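Local coordinates for acetone carboxylase alpha subunit (Xanthobacter autotrophicus Py2, PDB 5M45), which is the hydantoinase B/oxoprolinase-family alpha subunit of acetone carboxylase, a metal-containing enzyme assembled from several chains, at residues 405-416 against 428-436; 535-543 against 554-562. All blocks are in the same frame, centred on the assembly; numbering follows the deposited sequence.

Contact 1 (405-416 against 428-436); sequences VSAWTALWRGLS and VNAGNANTS
From Val405 against Asn434 to Ser416 against Val428, the irregular segment 428-436 runs back antiparallel along one side of a helix kinked near Ala410 and Leu411, with the CA atoms of Thr409 and Gly431 4.9 Å apart. Asn432 makes the main polar link. Its CG sits between the backbone N and the carbonyl carbon (chi1 61°), which turns the amide toward the helix. ND2 donates to Val405 O at 3.2 Å, with an N-H...O angle of 158°, and also to Ala433 O. Both acceptors lie near the amide plane, so its rotation is fixed. OD1 then faces the rim of the Trp412 indole, 3.3 Å from NE1. Thr409 OG1 donates to Asn432 O at 2.9 Å, in the carbonyl plane on a lone pair, and accepts from a water that also bonds Ala430 O and Arg413 NH1; Arg413 NH2 reaches Val291 O. A second water bridges Val405 O and Asn432 O.

The indole of Trp412 packs flat side in against the loop: Gly431 CA lies near CG, and the benzo atom CE3 meets Asn429 CB at 3.7 Å. At the far end, Ser416 OG lies 2.9 Å from Asn429 O and 2.8 Å from Trp412 O, and its one proton can serve either. Thr435 OG1, bonded to Trp479 NE1, touches Val405 CG1, and the Thr435 side chain is about 10 Å from the bound manganese ion. Asn429 OD1 accepts from Gly431 N, closing an Asx turn at the start of the loop that returns along helix 401-422.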
loop_
_atom_site.group_PDB
_atom_site.type_symbol
_atom_site.label_atom_id
_atom_site.label_comp_id
_atom_site.label_asym_id
_atom_site.label_seq_id
_atom_site.Cartn_x
_atom_site.Cartn_y
_atom_site.Cartn_z
ATOM N N VAL A 405 -22.069 10.934 7.799
ATOM C CA VAL A 405 -23.149 11.869 7.383
ATOM C C VAL A 405 -24.524 11.414 7.907
ATOM O O VAL A 405 -25.438 12.251 8.064
ATOM C CB VAL A 405 -23.218 12.096 5.852
ATOM C CG1 VAL A 405 -21.868 12.522 5.299
ATOM C CG2 VAL A 405 -23.729 10.872 5.117
ATOM N N SER A 406 -24.643 10.104 8.196
ATOM C CA SER A 406 -25.873 9.503 8.682
ATOM C C SER A 406 -26.047 9.695 10.213
ATOM O O SER A 406 -27.169 9.687 10.712
ATOM C CB SER A 406 -25.886 7.995 8.332
ATOM O OG SER A 406 -25.904 7.754 6.923
ATOM N N ALA A 407 -24.943 9.871 10.941
ATOM C CA ALA A 407 -24.980 10.223 12.370
ATOM C C ALA A 407 -25.103 11.728 12.619
ATOM O O ALA A 407 -25.834 12.140 13.519
ATOM C CB ALA A 407 -23.731 9.680 13.052
ATOM N N TRP A 408 -24.437 12.562 11.812
ATOM C CA TRP A 408 -24.453 14.024 12.035
ATOM C C TRP A 408 -25.839 14.664 11.810
ATOM O O TRP A 408 -26.187 15.649 12.489
ATOM C CB TRP A 408 -23.412 14.754 11.189
ATOM C CG TRP A 408 -21.971 14.397 11.443
ATOM C CD1 TRP A 408 -21.407 14.047 12.625
ATOM C CD2 TRP A 408 -20.910 14.378 10.467
ATOM N NE1 TRP A 408 -20.051 13.777 12.456
ATOM C CE2 TRP A 408 -19.739 13.971 11.132
ATOM C CE3 TRP A 408 -20.850 14.652 9.097
ATOM C CZ2 TRP A 408 -18.517 13.845 10.475
ATOM C CZ3 TRP A 408 -19.616 14.546 8.450
ATOM C CH2 TRP A 408 -18.474 14.125 9.131
ATOM N N THR A 409 -26.622 14.121 10.887
ATOM C CA THR A 409 -27.927 14.705 10.532
ATOM C C THR A 409 -28.877 14.872 11.737
ATOM O O THR A 409 -29.584 15.870 11.830
ATOM C CB THR A 409 -28.593 13.962 9.353
ATOM O OG1 THR A 409 -29.697 14.726 8.828
ATOM C CG2 THR A 409 -29.052 12.583 9.769
ATOM N N ALA A 410 -28.859 13.922 12.674
ATOM C CA ALA A 410 -29.724 13.995 13.861
ATOM C C ALA A 410 -29.407 15.195 14.770
ATOM O O ALA A 410 -30.300 15.707 15.438
ATOM C CB ALA A 410 -29.645 12.708 14.649
ATOM N N LEU A 411 -28.156 15.668 14.779
ATOM C CA LEU A 411 -27.770 16.776 15.648
ATOM C C LEU A 411 -28.419 18.095 15.228
ATOM O O LEU A 411 -28.738 18.923 16.077
ATOM C CB LEU A 411 -26.243 16.915 15.780
ATOM C CG LEU A 411 -25.485 15.568 16.021
ATOM C CD1 LEU A 411 -23.979 15.733 16.180
ATOM C CD2 LEU A 411 -25.994 14.743 17.194
ATOM N N TRP A 412 -28.647 18.296 13.917
ATOM C CA TRP A 412 -29.438 19.460 13.448
ATOM C C TRP A 412 -30.847 19.486 14.053
ATOM O O TRP A 412 -31.374 20.557 14.371
ATOM C CB TRP A 412 -29.649 19.438 11.927
ATOM C CG TRP A 412 -28.488 19.697 11.041
ATOM C CD1 TRP A 412 -27.637 18.760 10.519
ATOM C CD2 TRP A 412 -28.080 20.971 10.474
ATOM N NE1 TRP A 412 -26.721 19.381 9.678
ATOM C CE2 TRP A 412 -26.981 20.726 9.633
ATOM C CE3 TRP A 412 -28.557 22.278 10.601
ATOM C CZ2 TRP A 412 -26.330 21.741 8.923
ATOM C CZ3 TRP A 412 -27.930 23.298 9.894
ATOM C CH2 TRP A 412 -26.827 23.025 9.052
ATOM N N ARG A 413 -31.478 18.312 14.204
ATOM C CA ARG A 413 -32.811 18.254 14.773
ATOM C C ARG A 413 -32.842 18.700 16.239
ATOM O O ARG A 413 -33.730 19.467 16.663
ATOM C CB ARG A 413 -33.433 16.854 14.628
ATOM C CG ARG A 413 -33.613 16.426 13.182
ATOM C CD ARG A 413 -34.638 15.270 13.009
ATOM N NE ARG A 413 -34.311 14.101 13.821
ATOM C CZ ARG A 413 -33.436 13.138 13.486
ATOM N NH1 ARG A 413 -32.761 13.138 12.327
ATOM N NH2 ARG A 413 -33.242 12.120 14.340
ATOM N N GLY A 414 -31.874 18.235 17.027
ATOM C CA GLY A 414 -31.804 18.676 18.419
ATOM C C GLY A 414 -31.595 20.166 18.569
ATOM O O GLY A 414 -32.322 20.837 19.316
ATOM N N LEU A 415 -30.584 20.695 17.869
ATOM C CA LEU A 415 -30.360 22.147 17.882
ATOM C C LEU A 415 -31.568 22.928 17.395
ATOM O O LEU A 415 -31.881 23.985 17.962
ATOM C CB LEU A 415 -29.115 22.563 17.071
ATOM C CG LEU A 415 -27.734 22.460 17.711
ATOM C CD1 LEU A 415 -26.639 22.754 16.672
ATOM C CD2 LEU A 415 -27.614 23.444 18.850
ATOM N N SER A 416 -32.249 22.426 16.368
ATOM C CA SER A 416 -33.453 23.098 15.873
ATOM C C SER A 416 -34.602 23.156 16.864
ATOM O O SER A 416 -35.384 24.104 16.825
ATOM C CB SER A 416 -33.910 22.493 14.526
ATOM O OG SER A 416 -32.917 22.713 13.522
ATOM N N VAL A 428 -33.895 27.213 12.026
ATOM C CA VAL A 428 -34.312 25.811 12.041
ATOM C C VAL A 428 -33.918 25.115 10.707
ATOM O O VAL A 428 -34.034 25.712 9.631
ATOM C CB VAL A 428 -35.835 25.693 12.300
ATOM C CG1 VAL A 428 -36.366 24.299 12.006
ATOM C CG2 VAL A 428 -36.162 26.147 13.723
ATOM N N ASN A 429 -33.444 23.864 10.810
ATOM C CA ASN A 429 -33.134 23.043 9.630
ATOM C C ASN A 429 -33.291 21.586 10.048
ATOM O O ASN A 429 -32.668 21.141 11.041
ATOM C CB ASN A 429 -31.728 23.368 9.143
ATOM C CG ASN A 429 -31.365 22.691 7.823
ATOM O OD1 ASN A 429 -31.383 21.470 7.708
ATOM N ND2 ASN A 429 -30.979 23.501 6.825
ATOM N N ALA A 430 -34.158 20.851 9.341
ATOM C CA ALA A 430 -34.471 19.474 9.705
ATOM C C ALA A 430 -33.295 18.496 9.529
ATOM O O ALA A 430 -33.371 17.384 10.022
ATOM C CB ALA A 430 -35.675 18.995 8.914
ATOM N N GLY A 431 -32.235 18.906 8.813
ATOM C CA GLY A 431 -30.995 18.135 8.729
ATOM C C GLY A 431 -30.434 17.957 7.323
ATOM O O GLY A 431 -31.050 18.333 6.322
ATOM N N ASN A 432 -29.229 17.394 7.254
ATOM C CA ASN A 432 -28.550 17.155 5.979
ATOM C C ASN A 432 -28.977 15.843 5.308
ATOM O O ASN A 432 -29.278 14.832 5.987
ATOM C CB ASN A 432 -27.017 17.238 6.128
ATOM C CG ASN A 432 -26.447 16.195 7.104
ATOM O OD1 ASN A 432 -26.371 16.442 8.304
ATOM N ND2 ASN A 432 -26.051 15.023 6.577
ATOM N N ALA A 433 -28.997 15.873 3.963
ATOM C CA ALA A 433 -29.178 14.688 3.146
ATOM C C ALA A 433 -28.050 13.702 3.343
ATOM O O ALA A 433 -26.934 14.089 3.712
ATOM C CB ALA A 433 -29.231 15.076 1.678
ATOM N N ASN A 434 -28.320 12.450 3.048
ATOM C CA ASN A 434 -27.250 11.492 2.803
ATOM C C ASN A 434 -26.518 11.900 1.496
ATOM O O ASN A 434 -27.168 12.099 0.447
ATOM C CB ASN A 434 -27.801 10.060 2.694
ATOM C CG ASN A 434 -26.714 9.007 2.793
ATOM O OD1 ASN A 434 -25.968 8.761 1.831
ATOM N ND2 ASN A 434 -26.620 8.364 3.951
ATOM N N THR A 435 -25.198 12.061 1.572
ATOM C CA THR A 435 -24.407 12.559 0.434
ATOM C C THR A 435 -23.983 11.377 -0.476
ATOM O O THR A 435 -22.892 10.798 -0.297
ATOM C CB THR A 435 -23.177 13.362 0.924
ATOM O OG1 THR A 435 -22.250 12.494 1.598
ATOM C CG2 THR A 435 -23.594 14.465 1.804
ATOM N N SER A 436 -24.877 11.002 -1.380
ATOM C CA SER A 436 -24.696 9.835 -2.305
ATOM C C SER A 436 -25.766 9.955 -3.403
ATOM O O SER A 436 -26.635 10.830 -3.281
ATOM C CB SER A 436 -24.819 8.522 -1.518
ATOM O OG SER A 436 -26.160 8.292 -1.044
HETATM O O HOH W 1 -27.946 11.922 6.370
HETATM O O HOH W 2 -32.422 14.802 9.893
#

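Contact 2 (535-543 against 554-562); sequences FFMGNGHIS and AASGYRFAA
Ser543 OG donates to Ala554 O over 2.8 Å, approaching it tilted 27° from the carbonyl plane. Set anti to its own carbonyl carbon (chi1 -69°), OG points at Ala554 O and lies 3.4 Å from Ser556 CB. The Ser556 hydroxyl bonds the backbone of another protein's chain. Further along, Gly557 N makes a weak bond of 3.4 Å to Gly540 O, and Gly557 CA sits 3.3 Å from Asn539 O in a CA-H...O contact. Lys603 NZ bonds both Gly540 O and Gly557 O, bringing a positive charge to two neighbouring acceptors. Asn539 ND2 is held by Ile542 O, on a lone pair at 3.0 Å, and by a water that donates to Ala555 O.

At the other end the Phe536 ring carries the packing. Arg559 lays its CG over one face of this ring, 3.9 Å from the centroid, in a CH-pi contact, while CD touches CE1. The guanidinium stands nearly upright to the ring and forms salt bridges with Asp602 and Asp302. Ala561 CB and Phe560 O meet the ring edge. The contact thus joins the loop after strand 532-535 to strand 559-563 and the residues leading into it, that strand lying between strands 617-621 and 598-602 of a separate antiparallel sheet.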
loop_
_atom_site.group_PDB
_atom_site.type_symbol
_atom_site.label_atom_id
_atom_site.label_comp_id
_atom_site.label_asym_id
_atom_site.label_seq_id
_atom_site.Cartn_x
_atom_site.Cartn_y
_atom_site.Cartn_z
ATOM N N PHE A 535 -19.490 0.671 -10.383
ATOM C CA PHE A 535 -20.225 0.241 -9.189
ATOM C C PHE A 535 -20.969 1.423 -8.536
ATOM O O PHE A 535 -20.781 2.586 -8.917
ATOM C CB PHE A 535 -19.329 -0.526 -8.200
ATOM C CG PHE A 535 -18.164 0.275 -7.610
ATOM C CD1 PHE A 535 -16.953 0.412 -8.313
ATOM C CD2 PHE A 535 -18.258 0.836 -6.333
ATOM C CE1 PHE A 535 -15.876 1.106 -7.772
ATOM C CE2 PHE A 535 -17.192 1.532 -5.785
ATOM C CZ PHE A 535 -16.013 1.671 -6.492
ATOM N N PHE A 536 -21.875 1.067 -7.630
ATOM C CA PHE A 536 -22.744 2.010 -6.902
ATOM C C PHE A 536 -22.368 2.057 -5.420
ATOM O O PHE A 536 -21.960 1.032 -4.841
ATOM C CB PHE A 536 -24.238 1.539 -7.010
ATOM C CG PHE A 536 -24.825 1.615 -8.401
ATOM C CD1 PHE A 536 -24.675 0.573 -9.299
ATOM C CD2 PHE A 536 -25.557 2.711 -8.802
ATOM C CE1 PHE A 536 -25.220 0.624 -10.594
ATOM C CE2 PHE A 536 -26.109 2.781 -10.090
ATOM C CZ PHE A 536 -25.925 1.733 -11.003
ATOM N N MET A 537 -22.530 3.213 -4.792
ATOM C CA MET A 537 -22.279 3.388 -3.346
ATOM C C MET A 537 -23.148 4.512 -2.762
ATOM O O MET A 537 -22.974 5.675 -3.092
ATOM C CB MET A 537 -20.786 3.695 -3.071
ATOM C CG MET A 537 -20.396 3.749 -1.581
ATOM S SD MET A 537 -20.823 2.287 -0.615
ATOM C CE MET A 537 -21.995 2.854 0.628
ATOM N N GLY A 538 -24.070 4.118 -1.874
ATOM C CA GLY A 538 -25.010 5.025 -1.181
ATOM C C GLY A 538 -25.991 4.251 -0.304
ATOM O O GLY A 538 -25.970 3.006 -0.272
ATOM N N ASN A 539 -26.842 4.973 0.408
ATOM C CA ASN A 539 -27.879 4.372 1.263
ATOM C C ASN A 539 -28.998 3.781 0.396
ATOM O O ASN A 539 -29.345 4.348 -0.652
ATOM C CB ASN A 539 -28.431 5.396 2.271
ATOM C CG ASN A 539 -29.136 6.577 1.609
ATOM O OD1 ASN A 539 -28.601 7.189 0.702
ATOM N ND2 ASN A 539 -30.361 6.897 2.069
ATOM N N GLY A 540 -29.539 2.649 0.811
ATOM C CA GLY A 540 -30.541 1.891 0.040
ATOM C C GLY A 540 -31.822 1.641 0.788
ATOM O O GLY A 540 -32.847 2.348 0.592
ATOM N N HIS A 541 -31.761 0.657 1.677
ATOM C CA HIS A 541 -32.925 0.268 2.489
ATOM C C HIS A 541 -33.391 1.289 3.553
ATOM O O HIS A 541 -34.550 1.217 3.995
ATOM C CB HIS A 541 -32.655 -1.082 3.173
ATOM C CG HIS A 541 -32.354 -2.211 2.237
ATOM N ND1 HIS A 541 -33.291 -2.745 1.393
ATOM C CD2 HIS A 541 -31.218 -2.926 2.039
ATOM C CE1 HIS A 541 -32.752 -3.744 0.710
ATOM N NE2 HIS A 541 -31.479 -3.843 1.062
ATOM N N ILE A 542 -32.511 2.205 3.964
ATOM C CA ILE A 542 -32.744 3.151 5.068
ATOM C C ILE A 542 -32.464 4.589 4.595
ATOM O O ILE A 542 -31.437 4.850 3.954
ATOM C CB ILE A 542 -31.828 2.812 6.265
ATOM C CG1 ILE A 542 -32.252 1.469 6.874
ATOM C CG2 ILE A 542 -31.878 3.895 7.352
ATOM C CD1 ILE A 542 -31.308 0.873 7.924
ATOM N N SER A 543 -33.384 5.515 4.923
ATOM C CA SER A 543 -33.138 6.939 4.837
ATOM C C SER A 543 -32.489 7.397 6.144
ATOM O O SER A 543 -33.081 7.221 7.201
ATOM C CB SER A 543 -34.450 7.710 4.631
ATOM O OG SER A 543 -34.995 7.468 3.363
ATOM N N ALA A 554 -36.471 12.258 3.588
ATOM C CA ALA A 554 -36.282 12.149 2.143
ATOM C C ALA A 554 -36.453 10.698 1.678
ATOM O O ALA A 554 -36.341 9.754 2.475
ATOM C CB ALA A 554 -34.888 12.625 1.765
ATOM N N ALA A 555 -36.658 10.522 0.369
ATOM C CA ALA A 555 -36.623 9.195 -0.253
ATOM C C ALA A 555 -35.275 8.512 -0.038
ATOM O O ALA A 555 -34.258 9.189 0.108
ATOM C CB ALA A 555 -36.911 9.306 -1.741
ATOM N N SER A 556 -35.280 7.172 -0.042
ATOM C CA SER A 556 -34.080 6.344 0.064
ATOM C C SER A 556 -33.576 5.964 -1.349
ATOM O O SER A 556 -34.114 6.445 -2.347
ATOM C CB SER A 556 -34.369 5.117 0.951
ATOM O OG SER A 556 -35.327 4.229 0.371
ATOM N N GLY A 557 -32.544 5.121 -1.436
ATOM C CA GLY A 557 -31.826 4.900 -2.699
ATOM C C GLY A 557 -32.228 3.636 -3.426
ATOM O O GLY A 557 -32.814 2.717 -2.832
ATOM N N TYR A 558 -31.915 3.600 -4.721
ATOM C CA TYR A 558 -32.055 2.424 -5.552
ATOM C C TYR A 558 -31.053 2.480 -6.719
ATOM O O TYR A 558 -30.439 3.508 -6.973
ATOM C CB TYR A 558 -33.502 2.245 -6.053
ATOM C CG TYR A 558 -33.937 3.262 -7.115
ATOM C CD1 TYR A 558 -34.421 4.514 -6.762
ATOM C CD2 TYR A 558 -33.841 2.968 -8.476
ATOM C CE1 TYR A 558 -34.808 5.446 -7.730
ATOM C CE2 TYR A 558 -34.225 3.908 -9.462
ATOM C CZ TYR A 558 -34.702 5.140 -9.091
ATOM O OH TYR A 558 -35.075 6.079 -10.070
ATOM N N ARG A 559 -30.897 1.332 -7.374
ATOM C CA ARG A 559 -30.003 1.112 -8.512
ATOM C C ARG A 559 -30.788 0.933 -9.812
ATOM O O ARG A 559 -31.792 0.201 -9.830
ATOM C CB ARG A 559 -29.190 -0.197 -8.258
ATOM C CG ARG A 559 -28.440 -0.743 -9.441
ATOM C CD ARG A 559 -27.463 -1.870 -9.104
ATOM N NE ARG A 559 -28.073 -3.135 -8.647
ATOM C CZ ARG A 559 -27.441 -4.320 -8.677
ATOM N NH1 ARG A 559 -26.211 -4.450 -9.188
ATOM N NH2 ARG A 559 -28.038 -5.398 -8.208
ATOM N N PHE A 560 -30.330 1.588 -10.877
ATOM C CA PHE A 560 -30.664 1.252 -12.270
ATOM C C PHE A 560 -29.410 1.187 -13.131
ATOM O O PHE A 560 -28.678 2.168 -13.227
ATOM C CB PHE A 560 -31.624 2.270 -12.929
ATOM C CG PHE A 560 -31.933 1.960 -14.378
ATOM C CD1 PHE A 560 -32.980 1.117 -14.714
ATOM C CD2 PHE A 560 -31.180 2.541 -15.423
ATOM C CE1 PHE A 560 -33.254 0.813 -16.065
ATOM C CE2 PHE A 560 -31.464 2.263 -16.757
ATOM C CZ PHE A 560 -32.496 1.386 -17.074
ATOM N N ALA A 561 -29.201 0.031 -13.764
ATOM C CA ALA A 561 -28.168 -0.181 -14.764
ATOM C C ALA A 561 -28.671 -1.106 -15.851
ATOM O O ALA A 561 -29.530 -1.970 -15.590
ATOM C CB ALA A 561 -26.919 -0.774 -14.127
ATOM N N ALA A 562 -28.145 -0.949 -17.068
ATOM C CA ALA A 562 -28.555 -1.784 -18.212
ATOM C C ALA A 562 -27.361 -2.210 -19.083
ATOM O O ALA A 562 -26.580 -1.387 -19.504
ATOM C CB ALA A 562 -29.620 -1.058 -19.052
HETATM O O HOH W 3 -31.923 9.192 1.488
#

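Both contacts are buried, and both come within reach of the chain of another protein. Contact 1 sets a helix against the loop that follows it; contact 2 sets the loop after one strand against the approach to, and start of, another. Their centres lie about 19 Å apart, but they meet where Ser436 and Asn434 pack on Asn539, and strand 286-297 touches side chains of each. Asparagine and hydroxyl groups, backbone carbonyls and two waters dominate contact 1, beside the Trp412 indole. Contact 2 divides more sharply into a polar half around glycines and serines and a half built on one phenyl ring and the arginine chain over it, where the arginine charge is answered by aspartates outside its segments.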